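BtGH115A (PDB 5BY3) acts as a family GH115 4-O-methyl-alpha-glucuronidase with specificity for decorated arabinogalactans. Local coordinates at residues Lys92-Met97 and Gly110-Gly115; Glu154-Ser159 and Met450-Asp455. All blocks are in the same frame, centred on the assembly; numbering follows the deposited sequence.

Interaction 1: residues Lys92-Met97 and Gly110-Gly115; sequences KKQAFM and GSDSHG
D112 sets its carboxylate against the backbone of the 92-97 turn and divides it between two amides. OD2 takes the amide N of Q94 at 2.8 Å on its syn side, 16° out of the carboxylate plane and nearly straight (166° at the hydrogen). OD1 is met almost end-on by the amide N of G115 at 2.9 Å, which makes D112 the N-cap of helix 113-126. The group reaches both because CG lies between the backbone N and the carbonyl carbon (chi1 45°). S111 places its hydroxyl in the same way: OG gives its proton to K92 O at 2.8 Å, from well above that carbonyl plane, and accepts from A95 N at 3.1 Å. Its own amide N returns a bond to A95 O at 2.8 Å, and G110 CA and G115 CA add C-H contacts to this oxygen. G115 packs so closely here that a side chain would collide with A95 O. Beside it the CB of F96 rests 3.3 Å from G115 O, while F96 and G110 form a non-hydrogen-bonded antiparallel pair. The side chain of Q94 leads away, its amide held by E161 O and R163. With an alanine in place of D112, the amides of Q94 and G115 would probably lose the carboxylate that accepts from both, leaving the helix start without this side-chain cap and the turn less firmly tied to it. Two short polar side chains thus satisfy backbone groups of the turn, joining the entrance of strand 96-100 to the start of the helix that follows the hairpin.

Interaction 2: residues Glu154-Ser159 and Met450-Asp455; sequences ELQSPS and MAWNLD
P158 lies against the indole of W452, with its CA over one face and its CB 3.7 Å from CE3, while CD approaches CZ3 at 3.8 Å. S157 C is above the same face, near the rim. CB of W452 leaves the helix pointing away from residues 154-159, but with CG anti to the backbone N (chi1 175°) the indole ends up lying along residues 156-158. Q156 comes from the other end: its CB touches CZ2 at 3.8 Å, and the extended chain crosses the indole at about a right angle, bringing the amide to the ring edge near NE1 with the two planes 69° apart. R207 makes a cation-pi contact with the indole and Y118 an edge-to-face one.

Past the proline, S159 N donates to W452 O at 3.1 Å, arriving from above the carbonyl plane, and P158 CA adds a C-H contact to the same oxygen at 3.3 Å. In S159 the hydroxyl sits beside its backbone N, anti to the carbonyl carbon (chi1 -75°), and meets a water at 2.8 Å. That water donates to N453 OD1 at 2.9 Å and accepts from D455 N at 2.8 Å. N453 interrupts the helical run and caps helix 454-459, its OD1 also receiving K456 N. The contact therefore joins an apolar proline-indole surface to a hydrated polar corner, where one serine satisfies a carbonyl at the end of helix 441-452 and, through water, reaches the start of the next helix.

In the fold
Interactions 1 and 2 follow one another along the chain, with centres about 12 Å apart, and they touch directly. Strands 96-100 and 155-156 are neighbours in the N-terminal mixed sheet, where the amide N of Q156 lies 2.8 Å from F96 O in a probable hydrogen bond. K93 NZ reaches P158 O at 3.1 Å, and Q94 O packs on P158 CD. Beyond S159 the chain enters strand 162-166 of the eight-stranded parallel barrel, and helix 441-452 follows strand 429-433, so interaction 2 carries the N-terminal sheet onto the TIM-barrel domain. Neither contact includes L404 or D436, the residues at the nickel site.

Interaction 1: residues Lys92-Met97 and Gly110-Gly115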
ATOM      1  N   LYS A  92     -25.886  11.493  -4.706  1.00 80.74           N
ATOM      2  CA  LYS A  92     -24.658  11.364  -3.882  1.00 79.93           C
ATOM      3  C   LYS A  92     -23.901  10.047  -4.157  1.00 76.41           C
ATOM      4  O   LYS A  92     -24.505   9.051  -4.564  1.00 73.50           O
ATOM      5  CB  LYS A  92     -25.007  11.475  -2.393  1.00 71.76           C
ATOM      6  CG  LYS A  92     -24.061  12.355  -1.617  1.00 70.37           C
ATOM      7  CD  LYS A  92     -24.241  12.169  -0.127  1.00 71.61           C
ATOM      8  CE  LYS A  92     -23.085  12.820   0.622  1.00 82.93           C
ATOM      9  NZ  LYS A  92     -23.169  12.631   2.097  1.00 92.15           N
ATOM     10  N   LYS A  93     -22.590  10.039  -3.936  1.00 71.74           N
ATOM     11  CA  LYS A  93     -21.755   8.934  -4.434  1.00 73.46           C
ATOM     12  C   LYS A  93     -21.437   7.833  -3.392  1.00 65.47           C
ATOM     13  O   LYS A  93     -20.907   8.116  -2.323  1.00 59.46           O
ATOM     14  CB  LYS A  93     -20.476   9.477  -5.108  1.00 84.74           C
ATOM     15  CG  LYS A  93     -19.581  10.390  -4.246  1.00 91.50           C
ATOM     16  CD  LYS A  93     -18.093  10.137  -4.528  1.00 87.69           C
ATOM     17  CE  LYS A  93     -17.172  11.058  -3.738  1.00 88.14           C
ATOM     18  NZ  LYS A  93     -15.851  10.430  -3.444  1.00 83.77           N
ATOM     19  N   GLN A  94     -21.803   6.590  -3.720  1.00 61.98           N
ATOM     20  CA  GLN A  94     -21.403   5.357  -2.987  1.00 51.86           C
ATOM     21  C   GLN A  94     -21.712   5.422  -1.473  1.00 53.26           C
ATOM     22  O   GLN A  94     -20.877   5.047  -0.624  1.00 51.56           O
ATOM     23  CB  GLN A  94     -19.911   5.042  -3.235  1.00 49.97           C
ATOM     24  CG  GLN A  94     -19.488   4.847  -4.679  1.00 47.68           C
ATOM     25  CD  GLN A  94     -17.971   4.765  -4.824  1.00 53.03           C
ATOM     26  OE1 GLN A  94     -17.310   4.030  -4.090  1.00 48.78           O
ATOM     27  NE2 GLN A  94     -17.408   5.540  -5.761  1.00 48.35           N
ATOM     28  N   ALA A  95     -22.895   5.937  -1.147  1.00 49.94           N
ATOM     29  CA  ALA A  95     -23.215   6.346   0.218  1.00 50.14           C
ATOM     30  C   ALA A  95     -24.358   5.546   0.806  1.00 46.57           C
ATOM     31  O   ALA A  95     -25.143   4.970   0.063  1.00 51.94           O
ATOM     32  CB  ALA A  95     -23.502   7.844   0.289  1.00 46.42           C
ATOM     33  N   PHE A  96     -24.413   5.486   2.138  1.00 40.68           N
ATOM     34  CA  PHE A  96     -25.474   4.798   2.841  1.00 39.44           C
ATOM     35  C   PHE A  96     -25.820   5.470   4.148  1.00 40.97           C
ATOM     36  O   PHE A  96     -24.960   6.140   4.773  1.00 44.47           O
ATOM     37  CB  PHE A  96     -25.156   3.315   3.058  1.00 38.52           C
ATOM     38  CG  PHE A  96     -23.966   3.062   3.966  1.00 36.57           C
ATOM     39  CD1 PHE A  96     -24.115   3.032   5.337  1.00 34.67           C
ATOM     40  CD2 PHE A  96     -22.712   2.789   3.429  1.00 40.75           C
ATOM     41  CE1 PHE A  96     -23.029   2.790   6.167  1.00 41.28           C
ATOM     42  CE2 PHE A  96     -21.606   2.522   4.251  1.00 40.46           C
ATOM     43  CZ  PHE A  96     -21.767   2.538   5.619  1.00 43.03           C
HETATM   44  N   MSE A  97     -27.086   5.265   4.522  1.00 43.36           N
HETATM   45  CA  MSE A  97     -27.670   5.603   5.801  1.00 49.09           C
HETATM   46  C   MSE A  97     -28.103   4.320   6.465  1.00 53.90           C
HETATM   47  O   MSE A  97     -28.744   3.441   5.846  1.00 50.73           O
HETATM   48  CB  MSE A  97     -28.926   6.401   5.553  1.00 54.19           C
HETATM   49  CG  MSE A  97     -28.650   7.891   5.662  1.00 76.62           C
HETATM   50 SE   MSE A  97     -30.397   8.745   5.937  1.00 92.08          SE
HETATM   51  CE  MSE A  97     -29.876  10.516   6.644  1.00 85.53           C
ATOM     52  N   GLY A 110     -29.055   2.900   0.602  1.00 49.45           N
ATOM     53  CA  GLY A 110     -27.908   3.357  -0.197  1.00 49.01           C
ATOM     54  C   GLY A 110     -28.287   4.373  -1.279  1.00 57.94           C
ATOM     55  O   GLY A 110     -29.336   4.261  -1.911  1.00 60.56           O
ATOM     56  N   SER A 111     -27.420   5.354  -1.505  1.00 57.93           N
ATOM     57  CA  SER A 111     -27.609   6.378  -2.531  1.00 55.19           C
ATOM     58  C   SER A 111     -27.525   5.846  -3.964  1.00 59.01           C
ATOM     59  O   SER A 111     -28.174   6.396  -4.870  1.00 64.32           O
ATOM     60  CB  SER A 111     -26.595   7.499  -2.332  1.00 60.23           C
ATOM     61  OG  SER A 111     -25.276   7.094  -2.689  1.00 56.98           O
ATOM     62  N   ASP A 112     -26.698   4.812  -4.159  1.00 57.54           N
ATOM     63  CA  ASP A 112     -26.584   4.043  -5.414  1.00 53.86           C
ATOM     64  C   ASP A 112     -26.393   2.565  -5.025  1.00 53.42           C
ATOM     65  O   ASP A 112     -26.573   2.239  -3.866  1.00 56.15           O
ATOM     66  CB  ASP A 112     -25.467   4.570  -6.311  1.00 54.86           C
ATOM     67  CG  ASP A 112     -24.185   4.851  -5.544  1.00 65.87           C
ATOM     68  OD1 ASP A 112     -23.737   3.975  -4.770  1.00 68.16           O
ATOM     69  OD2 ASP A 112     -23.623   5.954  -5.717  1.00 62.54           O
ATOM     70  N   SER A 113     -26.102   1.677  -5.981  1.00 58.80           N
ATOM     71  CA  SER A 113     -25.991   0.228  -5.735  1.00 54.80           C
ATOM     72  C   SER A 113     -24.788  -0.114  -4.839  1.00 53.28           C
ATOM     73  O   SER A 113     -24.906  -0.926  -3.916  1.00 54.43           O
ATOM     74  CB  SER A 113     -25.876  -0.527  -7.054  1.00 54.52           C
ATOM     75  OG  SER A 113     -26.855  -0.088  -7.969  1.00 61.35           O
ATOM     76  N   HIS A 114     -23.640   0.502  -5.108  1.00 49.15           N
ATOM     77  CA  HIS A 114     -22.473   0.276  -4.273  1.00 52.20           C
ATOM     78  C   HIS A 114     -22.710   0.743  -2.847  1.00 50.86           C
ATOM     79  O   HIS A 114     -22.418   0.020  -1.885  1.00 53.14           O
ATOM     80  CB  HIS A 114     -21.222   0.855  -4.923  1.00 50.90           C
ATOM     81  CG  HIS A 114     -20.670  -0.041  -5.985  1.00 45.74           C
ATOM     82  ND1 HIS A 114     -21.266  -0.179  -7.217  1.00 50.84           N
ATOM     83  CD2 HIS A 114     -19.632  -0.910  -5.973  1.00 47.79           C
ATOM     84  CE1 HIS A 114     -20.604  -1.071  -7.934  1.00 46.71           C
ATOM     85  NE2 HIS A 114     -19.598  -1.521  -7.207  1.00 44.53           N
ATOM     86  N   GLY A 115     -23.360   1.895  -2.723  1.00 47.29           N
ATOM     87  CA  GLY A 115     -23.767   2.416  -1.427  1.00 41.19           C
ATOM     88  C   GLY A 115     -24.621   1.455  -0.637  1.00 43.07           C
ATOM     89  O   GLY A 115     -24.429   1.282   0.561  1.00 56.33           O
TER

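Interaction 2: residues Glu154-Ser159 and Met450-Asp455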
ATOM      1  N   GLU A 154     -25.912   6.402  12.114  1.00 57.67           N
ATOM      2  CA  GLU A 154     -24.843   6.371  11.061  1.00 58.27           C
ATOM      3  C   GLU A 154     -25.120   6.762   9.582  1.00 50.77           C
ATOM      4  O   GLU A 154     -26.030   6.246   8.930  1.00 53.04           O
ATOM      5  CB  GLU A 154     -24.162   4.988  11.054  1.00 66.38           C
ATOM      6  CG  GLU A 154     -22.687   4.989  10.633  1.00 76.90           C
ATOM      7  CD  GLU A 154     -21.720   5.628  11.650  1.00 83.22           C
ATOM      8  OE1 GLU A 154     -22.078   5.873  12.835  1.00 91.48           O
ATOM      9  OE2 GLU A 154     -20.562   5.874  11.258  1.00 82.09           O
ATOM     10  N   LEU A 155     -24.282   7.634   9.043  1.00 52.64           N
ATOM     11  CA  LEU A 155     -24.265   7.955   7.588  1.00 58.80           C
ATOM     12  C   LEU A 155     -22.824   7.871   7.051  1.00 59.19           C
ATOM     13  O   LEU A 155     -21.891   8.404   7.673  1.00 52.60           O
ATOM     14  CB  LEU A 155     -24.826   9.366   7.365  1.00 62.97           C
ATOM     15  CG  LEU A 155     -25.237   9.862   5.974  1.00 75.43           C
ATOM     16  CD1 LEU A 155     -26.401  10.827   6.125  1.00 72.29           C
ATOM     17  CD2 LEU A 155     -24.094  10.531   5.207  1.00 76.45           C
ATOM     18  N   GLN A 156     -22.617   7.223   5.906  1.00 54.08           N
ATOM     19  CA  GLN A 156     -21.231   7.136   5.388  1.00 52.98           C
ATOM     20  C   GLN A 156     -21.126   7.359   3.881  1.00 52.91           C
ATOM     21  O   GLN A 156     -22.099   7.138   3.169  1.00 58.24           O
ATOM     22  CB  GLN A 156     -20.568   5.800   5.782  1.00 55.71           C
ATOM     23  CG  GLN A 156     -19.904   5.769   7.159  1.00 53.78           C
ATOM     24  CD  GLN A 156     -19.411   4.385   7.560  1.00 53.16           C
ATOM     25  OE1 GLN A 156     -19.798   3.860   8.603  1.00 51.97           O
ATOM     26  NE2 GLN A 156     -18.564   3.787   6.736  1.00 52.31           N
ATOM     27  N   SER A 157     -19.934   7.766   3.426  1.00 47.67           N
ATOM     28  CA  SER A 157     -19.591   8.057   2.029  1.00 47.71           C
ATOM     29  C   SER A 157     -18.062   8.078   1.900  1.00 48.01           C
ATOM     30  O   SER A 157     -17.375   8.475   2.850  1.00 53.27           O
ATOM     31  CB  SER A 157     -20.135   9.436   1.610  1.00 47.31           C
ATOM     32  OG  SER A 157     -19.860  10.424   2.599  1.00 50.46           O
ATOM     33  N   PRO A 158     -17.521   7.701   0.726  1.00 45.55           N
ATOM     34  CA  PRO A 158     -16.060   7.635   0.567  1.00 48.27           C
ATOM     35  C   PRO A 158     -15.351   8.991   0.363  1.00 51.97           C
ATOM     36  O   PRO A 158     -15.841   9.862  -0.395  1.00 52.86           O
ATOM     37  CB  PRO A 158     -15.887   6.736  -0.681  1.00 47.96           C
ATOM     38  CG  PRO A 158     -17.116   6.995  -1.460  1.00 45.47           C
ATOM     39  CD  PRO A 158     -18.217   7.135  -0.446  1.00 42.95           C
ATOM     40  N   SER A 159     -14.195   9.138   1.021  1.00 49.32           N
ATOM     41  CA  SER A 159     -13.244  10.211   0.763  1.00 43.73           C
ATOM     42  C   SER A 159     -12.636  10.087  -0.654  1.00 46.39           C
ATOM     43  O   SER A 159     -12.461  11.084  -1.347  1.00 46.38           O
ATOM     44  CB  SER A 159     -12.126  10.166   1.786  1.00 46.65           C
ATOM     45  OG  SER A 159     -12.537  10.642   3.059  1.00 55.17           O
HETATM   46  N   MSE A 450      -8.010   4.893   4.842  1.00 41.79           N
HETATM   47  CA  MSE A 450      -7.666   6.259   4.456  1.00 43.67           C
HETATM   48  C   MSE A 450      -8.587   6.695   3.356  1.00 44.01           C
HETATM   49  O   MSE A 450      -9.238   7.724   3.473  1.00 49.11           O
HETATM   50  CB  MSE A 450      -6.196   6.387   4.118  1.00 41.61           C
HETATM   51  CG  MSE A 450      -5.501   6.618   5.449  1.00 39.76           C
HETATM   52 SE   MSE A 450      -3.557   6.584   5.203  1.00 35.79          SE
HETATM   53  CE  MSE A 450      -3.544   8.537   4.885  1.00 36.07           C
ATOM     54  N   ALA A 451      -8.725   5.836   2.357  1.00 41.34           N
ATOM     55  CA  ALA A 451      -9.450   6.099   1.123  1.00 43.44           C
ATOM     56  C   ALA A 451     -10.940   6.125   1.368  1.00 47.08           C
ATOM     57  O   ALA A 451     -11.674   6.797   0.637  1.00 48.16           O
ATOM     58  CB  ALA A 451      -9.100   5.049   0.067  1.00 41.15           C
ATOM     59  N   TRP A 452     -11.382   5.404   2.398  1.00 47.16           N
ATOM     60  CA  TRP A 452     -12.800   5.360   2.715  1.00 41.37           C
ATOM     61  C   TRP A 452     -13.236   6.534   3.586  1.00 44.30           C
ATOM     62  O   TRP A 452     -14.307   7.111   3.344  1.00 49.52           O
ATOM     63  CB  TRP A 452     -13.227   4.022   3.313  1.00 39.60           C
ATOM     64  CG  TRP A 452     -14.693   4.054   3.754  1.00 41.12           C
ATOM     65  CD1 TRP A 452     -15.150   4.233   5.013  1.00 37.56           C
ATOM     66  CD2 TRP A 452     -15.858   3.960   2.916  1.00 37.39           C
ATOM     67  NE1 TRP A 452     -16.514   4.215   5.032  1.00 38.30           N
ATOM     68  CE2 TRP A 452     -16.981   4.064   3.759  1.00 36.83           C
ATOM     69  CE3 TRP A 452     -16.056   3.811   1.533  1.00 38.26           C
ATOM     70  CZ2 TRP A 452     -18.304   4.047   3.274  1.00 34.03           C
ATOM     71  CZ3 TRP A 452     -17.383   3.759   1.041  1.00 32.63           C
ATOM     72  CH2 TRP A 452     -18.481   3.893   1.915  1.00 30.01           C
ATOM     73  N   ASN A 453     -12.435   6.863   4.607  1.00 43.92           N
ATOM     74  CA  ASN A 453     -12.729   7.962   5.528  1.00 38.66           C
ATOM     75  C   ASN A 453     -11.451   8.488   6.111  1.00 41.82           C
ATOM     76  O   ASN A 453     -11.023   8.039   7.173  1.00 47.99           O
ATOM     77  CB  ASN A 453     -13.669   7.519   6.648  1.00 39.82           C
ATOM     78  CG  ASN A 453     -14.244   8.690   7.459  1.00 45.35           C
ATOM     79  OD1 ASN A 453     -13.705   9.820   7.480  1.00 43.76           O
ATOM     80  ND2 ASN A 453     -15.361   8.425   8.130  1.00 45.61           N
ATOM     81  N   LEU A 454     -10.840   9.444   5.410  1.00 46.25           N
ATOM     82  CA  LEU A 454      -9.604  10.115   5.860  1.00 45.33           C
ATOM     83  C   LEU A 454      -9.704  10.837   7.255  1.00 43.82           C
ATOM     84  O   LEU A 454      -8.753  10.762   8.082  1.00 42.78           O
ATOM     85  CB  LEU A 454      -9.109  11.082   4.763  1.00 41.55           C
ATOM     86  CG  LEU A 454      -7.611  11.216   4.454  1.00 42.12           C
ATOM     87  CD1 LEU A 454      -7.338  12.578   3.883  1.00 40.96           C
ATOM     88  CD2 LEU A 454      -6.654  11.011   5.619  1.00 43.60           C
ATOM     89  N   ASP A 455     -10.831  11.517   7.514  1.00 43.80           N
ATOM     90  CA  ASP A 455     -11.003  12.267   8.772  1.00 45.60           C
ATOM     91  C   ASP A 455     -10.903  11.341   9.975  1.00 44.04           C
ATOM     92  O   ASP A 455     -10.248  11.690  10.963  1.00 47.88           O
ATOM     93  CB  ASP A 455     -12.321  13.089   8.838  1.00 55.36           C
ATOM     94  CG  ASP A 455     -12.500  14.099   7.666  1.00 60.01           C
ATOM     95  OD1 ASP A 455     -11.544  14.808   7.240  1.00 60.52           O
ATOM     96  OD2 ASP A 455     -13.647  14.181   7.172  1.00 64.03           O
TER
HETATM   97  O   HOH W   1     -12.799  11.846   5.542  1.00 52.40           O